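Local coordinates for protein phosphoserine aminotransferase SerC (Cytophaga hutchinsonii ATCC 33406, PDB 3FFR) that probably catalyses the pyridoxal-phosphate-dependent exchange of an amino group between phosphoserine and 2-oxoglutarate, a step of serine biosynthesis, at residues 75-80 against 96-101; 85-90 against 132-137. All coordinates share one frame; numbering follows the deposited sequence. Where two conformers were deposited one is given.

How the interactions relate
The two contacts form successive layers of one domain: the helices of interaction 1 lie on the sheet face that carries Ser86, His88, Ile133 and Cys135 of interaction 2, and the centres of the contacts are about 9 Å apart. Phe98 and Ile77 join the layers: Phe98 CZ lies 3.5 Å from Cys135 SG, and Ile77 CG2 lies 3.6 Å from Ile133 CD1. Chain order alternates between them, helix 70-81 leading into strand 85-90 and that strand into helix 93-104. The same helix 93-104 carries Phe94 of the serine pocket, which also includes the cofactor-modified Lys191; the side chain of Phe101 is about 10 Å from a bound serine.

Interaction 1 of 2, residues 75-80 against 96-101; sequences ERIIQN and KRFYEF
The ring of Phe101 turns an edge to the backbone of Glu75: Glu75 N lies near the ring plane, 3.9 Å from Phe101 CD2. In the conformer given for Arg97, one of two deposited, NE lies at the rim of this ring and Phe101 CE1 sits over the guanidinium centre, 3.4 Å from its plane. Trp74 meets Phe101 edge to face and stacks on Phe98. The Phe98 ring takes two methyl groups obliquely, Ile77 CD1 at 4.0 Å from Phe98 CZ and, in the given one of its two conformers, Ile78 CD1 against Phe98 CE1. With CG anti to the backbone N (chi1 -174°), Phe98 carries its ring across to helix 70-81, although its CB does not point there. Segments 75-80 and 96-101 belong to helices 70-81 and 93-104, which flank strand 85-90 in sequence and pack on one face of the seven-stranded sheet in the large domain of this fold type I aminotransferase. The segment axes approach to 10.2 Å at 33°, and the side chains meeting between the segments do so through apolar atoms, without a hydrogen bond. In that same conformer Ile78 CD1 reaches Phe101 CB at 3.7 Å, and the two side chains cross at about a right angle. The polar end of Glu75 turns to the dimer interface, where OE2 bonds Thr224 of the second subunit and OE1 forms a salt bridge with Arg76 of that subunit. In the chain described here, Arg76 NH1 donates to Gln79 OE1 at 2.8 Å, in both the guanidinium and carbonyl planes and on a lone pair of the oxygen.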
loop_
_atom_site.group_PDB
_atom_site.type_symbol
_atom_site.label_atom_id
_atom_site.label_comp_id
_atom_site.label_asym_id
_atom_site.label_seq_id
_atom_site.Cartn_x
_atom_site.Cartn_y
_atom_site.Cartn_z
ATOM N N GLU A 75 0.382 12.200 5.772
ATOM C CA GLU A 75 0.529 11.854 7.195
ATOM C C GLU A 75 1.988 11.803 7.635
ATOM O O GLU A 75 2.362 12.365 8.685
ATOM C CB GLU A 75 -0.183 10.535 7.511
ATOM C CG GLU A 75 -0.163 10.187 8.999
ATOM C CD GLU A 75 -0.809 8.850 9.284
ATOM O OE1 GLU A 75 -0.120 7.837 9.110
ATOM O OE2 GLU A 75 -1.930 8.854 9.794
ATOM N N ARG A 76 2.817 11.136 6.826
ATOM C CA ARG A 76 4.236 10.950 7.151
ATOM C C ARG A 76 4.998 12.263 7.138
ATOM O O ARG A 76 5.966 12.448 7.906
ATOM C CB ARG A 76 4.927 9.929 6.240
ATOM C CG ARG A 76 4.292 8.553 6.185
ATOM C CD ARG A 76 3.909 8.017 7.536
ATOM N NE ARG A 76 3.349 6.648 7.421
ATOM C CZ ARG A 76 2.872 5.963 8.451
ATOM N NH1 ARG A 76 2.836 6.533 9.654
ATOM N NH2 ARG A 76 2.458 4.710 8.275
ATOM N N ILE A 77 4.605 13.184 6.261
ATOM C CA ILE A 77 5.232 14.517 6.245
ATOM C C ILE A 77 5.075 15.207 7.591
ATOM O O ILE A 77 6.036 15.713 8.183
ATOM C CB ILE A 77 4.673 15.444 5.111
ATOM C CG1 ILE A 77 5.234 14.968 3.761
ATOM C CG2 ILE A 77 4.999 16.946 5.383
ATOM C CD1 ILE A 77 4.500 15.537 2.519
ATOM N N ILE A 78 3.851 15.185 8.108
ATOM C CA ILE A 78 3.572 15.880 9.373
ATOM C C ILE A 78 4.239 15.151 10.541
ATOM O O ILE A 78 4.871 15.773 11.425
ATOM C CB ILE A 78 2.059 16.098 9.572
ATOM C CG1 ILE A 78 1.486 16.933 8.422
ATOM C CG2 ILE A 78 1.784 16.821 10.901
ATOM C CD1 ILE A 78 -0.045 16.841 8.308
ATOM N N GLN A 79 4.154 13.831 10.538
ATOM C CA GLN A 79 4.792 13.065 11.630
ATOM C C GLN A 79 6.280 13.188 11.719
ATOM O O GLN A 79 6.860 13.247 12.817
ATOM C CB GLN A 79 4.443 11.568 11.532
ATOM C CG GLN A 79 2.954 11.280 11.757
ATOM C CD GLN A 79 2.559 9.843 11.394
ATOM O OE1 GLN A 79 3.226 9.186 10.593
ATOM N NE2 GLN A 79 1.472 9.353 11.991
ATOM N N ASN A 80 6.917 13.203 10.559
ATOM C CA ASN A 80 8.382 13.270 10.481
ATOM C C ASN A 80 8.995 14.647 10.529
ATOM O O ASN A 80 10.145 14.795 10.916
ATOM C CB ASN A 80 8.872 12.609 9.203
ATOM C CG ASN A 80 8.888 11.081 9.290
ATOM O OD1 ASN A 80 9.890 10.468 9.750
ATOM N ND2 ASN A 80 7.807 10.445 8.775
ATOM N N LYS A 96 -7.178 20.978 1.143
ATOM C CA LYS A 96 -7.915 21.115 2.416
ATOM C C LYS A 96 -7.715 19.905 3.346
ATOM O O LYS A 96 -7.497 20.034 4.557
ATOM C CB LYS A 96 -9.399 21.314 2.167
ATOM C CG LYS A 96 -10.286 21.372 3.418
ATOM C CD LYS A 96 -11.754 21.615 2.957
ATOM C CE LYS A 96 -12.795 21.582 4.061
ATOM N NZ LYS A 96 -13.157 20.164 4.434
ATOM N N ARG A 97 -7.770 18.718 2.761
ATOM C CA ARG A 97 -7.650 17.469 3.551
ATOM C C ARG A 97 -6.260 17.390 4.188
ATOM O O ARG A 97 -6.132 17.036 5.382
ATOM C CB ARG A 97 -7.960 16.220 2.721
ATOM C CG ARG A 97 -8.140 14.956 3.599
ATOM C CD ARG A 97 -9.496 14.884 4.352
ATOM N NE ARG A 97 -9.470 13.806 5.344
ATOM C CZ ARG A 97 -9.277 14.015 6.649
ATOM N NH1 ARG A 97 -9.239 15.247 7.116
ATOM N NH2 ARG A 97 -9.199 12.983 7.497
ATOM N N PHE A 98 -5.237 17.761 3.412
ATOM C CA PHE A 98 -3.826 17.768 3.905
ATOM C C PHE A 98 -3.713 18.728 5.069
ATOM O O PHE A 98 -3.177 18.408 6.120
ATOM C CB PHE A 98 -2.888 18.088 2.723
ATOM C CG PHE A 98 -1.429 18.004 3.019
ATOM C CD1 PHE A 98 -0.942 17.364 4.147
ATOM C CD2 PHE A 98 -0.537 18.447 2.050
ATOM C CE1 PHE A 98 0.430 17.271 4.356
ATOM C CE2 PHE A 98 0.839 18.338 2.264
ATOM C CZ PHE A 98 1.301 17.756 3.395
ATOM N N TYR A 99 -4.290 19.909 4.906
ATOM C CA TYR A 99 -4.311 20.893 5.981
ATOM C C TYR A 99 -4.974 20.311 7.226
ATOM O O TYR A 99 -4.484 20.483 8.346
ATOM C CB TYR A 99 -5.054 22.161 5.491
ATOM C CG TYR A 99 -5.632 23.047 6.578
ATOM C CD1 TYR A 99 -4.819 23.872 7.326
ATOM C CD2 TYR A 99 -6.992 23.063 6.823
ATOM C CE1 TYR A 99 -5.342 24.680 8.303
ATOM C CE2 TYR A 99 -7.524 23.846 7.805
ATOM C CZ TYR A 99 -6.702 24.669 8.534
ATOM O OH TYR A 99 -7.255 25.471 9.517
ATOM N N GLU A 100 -6.087 19.613 7.019
ATOM C CA GLU A 100 -6.833 19.012 8.146
ATOM C C GLU A 100 -6.050 17.936 8.899
ATOM O O GLU A 100 -6.167 17.773 10.115
ATOM C CB GLU A 100 -8.165 18.423 7.658
ATOM C CG GLU A 100 -9.169 19.500 7.293
ATOM C CD GLU A 100 -10.403 18.975 6.586
ATOM O OE1 GLU A 100 -10.412 17.805 6.169
ATOM O OE2 GLU A 100 -11.351 19.780 6.405
ATOM N N PHE A 101 -5.221 17.216 8.165
ATOM C CA PHE A 101 -4.367 16.182 8.802
ATOM C C PHE A 101 -3.495 16.795 9.887
ATOM O O PHE A 101 -3.204 16.163 10.905
ATOM C CB PHE A 101 -3.434 15.505 7.775
ATOM C CG PHE A 101 -4.053 14.382 7.013
ATOM C CD1 PHE A 101 -5.427 14.313 6.778
ATOM C CD2 PHE A 101 -3.233 13.380 6.482
ATOM C CE1 PHE A 101 -5.985 13.264 6.055
ATOM C CE2 PHE A 101 -3.775 12.350 5.747
ATOM C CZ PHE A 101 -5.142 12.298 5.519
#

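Interaction 2 of 2, residues 85-90 against 132-137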
loop_
_atom_site.group_PDB
_atom_site.type_symbol
_atom_site.label_atom_id
_atom_site.label_comp_id
_atom_site.label_asym_id
_atom_site.label_seq_id
_atom_site.Cartn_x
_atom_site.Cartn_y
_atom_site.Cartn_z
ATOM N N LYS A 85 3.986 23.537 14.194
ATOM C CA LYS A 85 3.237 24.291 13.182
ATOM C C LYS A 85 3.629 24.106 11.741
ATOM O O LYS A 85 4.796 24.044 11.384
ATOM C CB LYS A 85 3.376 25.798 13.469
ATOM C CG LYS A 85 3.001 26.273 14.891
ATOM C CD LYS A 85 2.862 27.783 14.965
ATOM C CE LYS A 85 2.489 28.219 16.362
ATOM N NZ LYS A 85 2.220 29.690 16.432
ATOM N N SER A 86 2.593 24.007 10.923
ATOM C CA SER A 86 2.758 23.964 9.489
ATOM C C SER A 86 1.984 25.113 8.846
ATOM O O SER A 86 1.186 25.789 9.480
ATOM C CB SER A 86 2.239 22.644 8.946
ATOM O OG SER A 86 0.866 22.501 9.254
ATOM N N PHE A 87 2.242 25.305 7.564
ATOM C CA PHE A 87 1.555 26.345 6.746
ATOM C C PHE A 87 1.085 25.671 5.473
ATOM O O PHE A 87 1.866 24.957 4.819
ATOM C CB PHE A 87 2.532 27.488 6.441
ATOM C CG PHE A 87 2.011 28.521 5.474
ATOM C CD1 PHE A 87 2.102 28.326 4.109
ATOM C CD2 PHE A 87 1.464 29.689 5.939
ATOM C CE1 PHE A 87 1.617 29.261 3.242
ATOM C CE2 PHE A 87 0.988 30.655 5.055
ATOM C CZ PHE A 87 1.051 30.434 3.723
ATOM N N HIS A 88 -0.185 25.896 5.121
ATOM C CA HIS A 88 -0.774 25.287 3.942
ATOM C C HIS A 88 -1.511 26.275 3.051
ATOM O O HIS A 88 -2.273 27.072 3.536
ATOM C CB HIS A 88 -1.833 24.235 4.375
ATOM C CG HIS A 88 -1.299 23.138 5.248
ATOM N ND1 HIS A 88 -1.190 21.828 4.816
ATOM C CD2 HIS A 88 -0.845 23.161 6.521
ATOM C CE1 HIS A 88 -0.654 21.102 5.792
ATOM N NE2 HIS A 88 -0.443 21.883 6.839
ATOM N N CYS A 89 -1.275 26.163 1.748
ATOM C CA CYS A 89 -2.108 26.854 0.742
ATOM C C CYS A 89 -3.282 25.936 0.433
ATOM O O CYS A 89 -3.086 24.813 -0.044
ATOM C CB CYS A 89 -1.329 27.159 -0.548
ATOM S SG CYS A 89 -0.242 28.598 -0.373
ATOM N N VAL A 90 -4.485 26.416 0.709
ATOM C CA VAL A 90 -5.712 25.617 0.551
ATOM C C VAL A 90 -6.674 26.251 -0.439
ATOM O O VAL A 90 -7.074 27.408 -0.255
ATOM C CB VAL A 90 -6.416 25.438 1.927
ATOM C CG1 VAL A 90 -7.801 24.749 1.769
ATOM C CG2 VAL A 90 -5.491 24.659 2.900
ATOM N N GLU A 132 7.007 25.655 10.245
ATOM C CA GLU A 132 8.146 24.739 10.050
ATOM C C GLU A 132 8.204 24.182 8.657
ATOM O O GLU A 132 9.271 23.791 8.168
ATOM C CB GLU A 132 8.090 23.582 11.058
ATOM C CG GLU A 132 8.151 24.049 12.476
ATOM C CD GLU A 132 7.824 22.945 13.478
ATOM O OE1 GLU A 132 8.438 21.867 13.345
ATOM O OE2 GLU A 132 7.001 23.192 14.409
ATOM N N ILE A 133 7.022 24.073 8.063
ATOM C CA ILE A 133 6.886 23.551 6.699
ATOM C C ILE A 133 5.851 24.379 5.959
ATOM O O ILE A 133 4.986 25.012 6.580
ATOM C CB ILE A 133 6.545 22.038 6.661
ATOM C CG1 ILE A 133 5.071 21.790 7.008
ATOM C CG2 ILE A 133 7.502 21.203 7.597
ATOM C CD1 ILE A 133 4.583 20.315 6.713
ATOM N N ILE A 134 6.017 24.409 4.636
ATOM C CA ILE A 134 5.106 25.074 3.695
ATOM C C ILE A 134 4.607 23.965 2.773
ATOM O O ILE A 134 5.385 23.316 2.091
ATOM C CB ILE A 134 5.815 26.182 2.864
ATOM C CG1 ILE A 134 6.202 27.361 3.764
ATOM C CG2 ILE A 134 4.935 26.684 1.706
ATOM C CD1 ILE A 134 7.289 28.257 3.167
ATOM N N CYS A 135 3.297 23.826 2.709
ATOM C CA CYS A 135 2.645 22.787 1.885
ATOM C C CYS A 135 1.870 23.431 0.745
ATOM O O CYS A 135 0.875 24.130 0.945
ATOM C CB CYS A 135 1.705 21.934 2.714
ATOM S SG CYS A 135 2.516 21.020 4.052
ATOM N N LEU A 136 2.378 23.155 -0.450
ATOM C CA LEU A 136 1.857 23.697 -1.676
ATOM C C LEU A 136 1.281 22.586 -2.511
ATOM O O LEU A 136 1.771 21.469 -2.469
ATOM C CB LEU A 136 2.992 24.370 -2.463
ATOM C CG LEU A 136 3.747 25.473 -1.698
ATOM C CD1 LEU A 136 4.926 26.040 -2.535
ATOM C CD2 LEU A 136 2.782 26.570 -1.214
ATOM N N THR A 137 0.254 22.915 -3.275
ATOM C CA THR A 137 -0.356 21.913 -4.164
ATOM C C THR A 137 -0.191 22.378 -5.591
ATOM O O THR A 137 -0.820 23.371 -6.017
ATOM C CB THR A 137 -1.803 21.691 -3.793
ATOM O OG1 THR A 137 -1.869 21.118 -2.469
ATOM C CG2 THR A 137 -2.487 20.766 -4.787
HETATM O O HOH W 1 -1.379 22.631 -0.181
#
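Strands 85-90 and 133-137 pair in parallel, Phe87 beside Ile134 and His88 beside Cys135, as neighbours within the mixed seven-stranded sheet of the fold type I aminotransferase large domain. The evidence is an axis separation of 4.7 Å at 18° and alternating backbone bonds: Phe87 N to Ile133 O, Cys135 N to Phe87 O, and Cys89 N to Cys135 O. At the start of the pair, Lys85 O accepts from Glu132 N, while Lys85 N donates at 3.0 Å to Glu132 OE2 from above the carboxylate plane. Glu132 OE1 forms a salt bridge with Lys211, and Lys84 N adds a bond to OE2. An alanine in place of Glu132 would probably leave Lys85 N without its acceptor and Lys211 without its carboxylate mate. On one face, Phe87 and Ile134 lie side by side; on the other, Cys135 SG stands 4.0 Å from the His88 ring centroid, 30° off the normal. Ser86 OG, set between its backbone N and carbonyl carbon (chi1 60°), is hydrogen-bonded to His88 NE2 at 2.8 Å in the ring plane, which probably limits rotation of the imidazole. Farther along, one water donates to Cys89 O and Cys135 O and accepts from Thr137 OG1 at 2.8 Å.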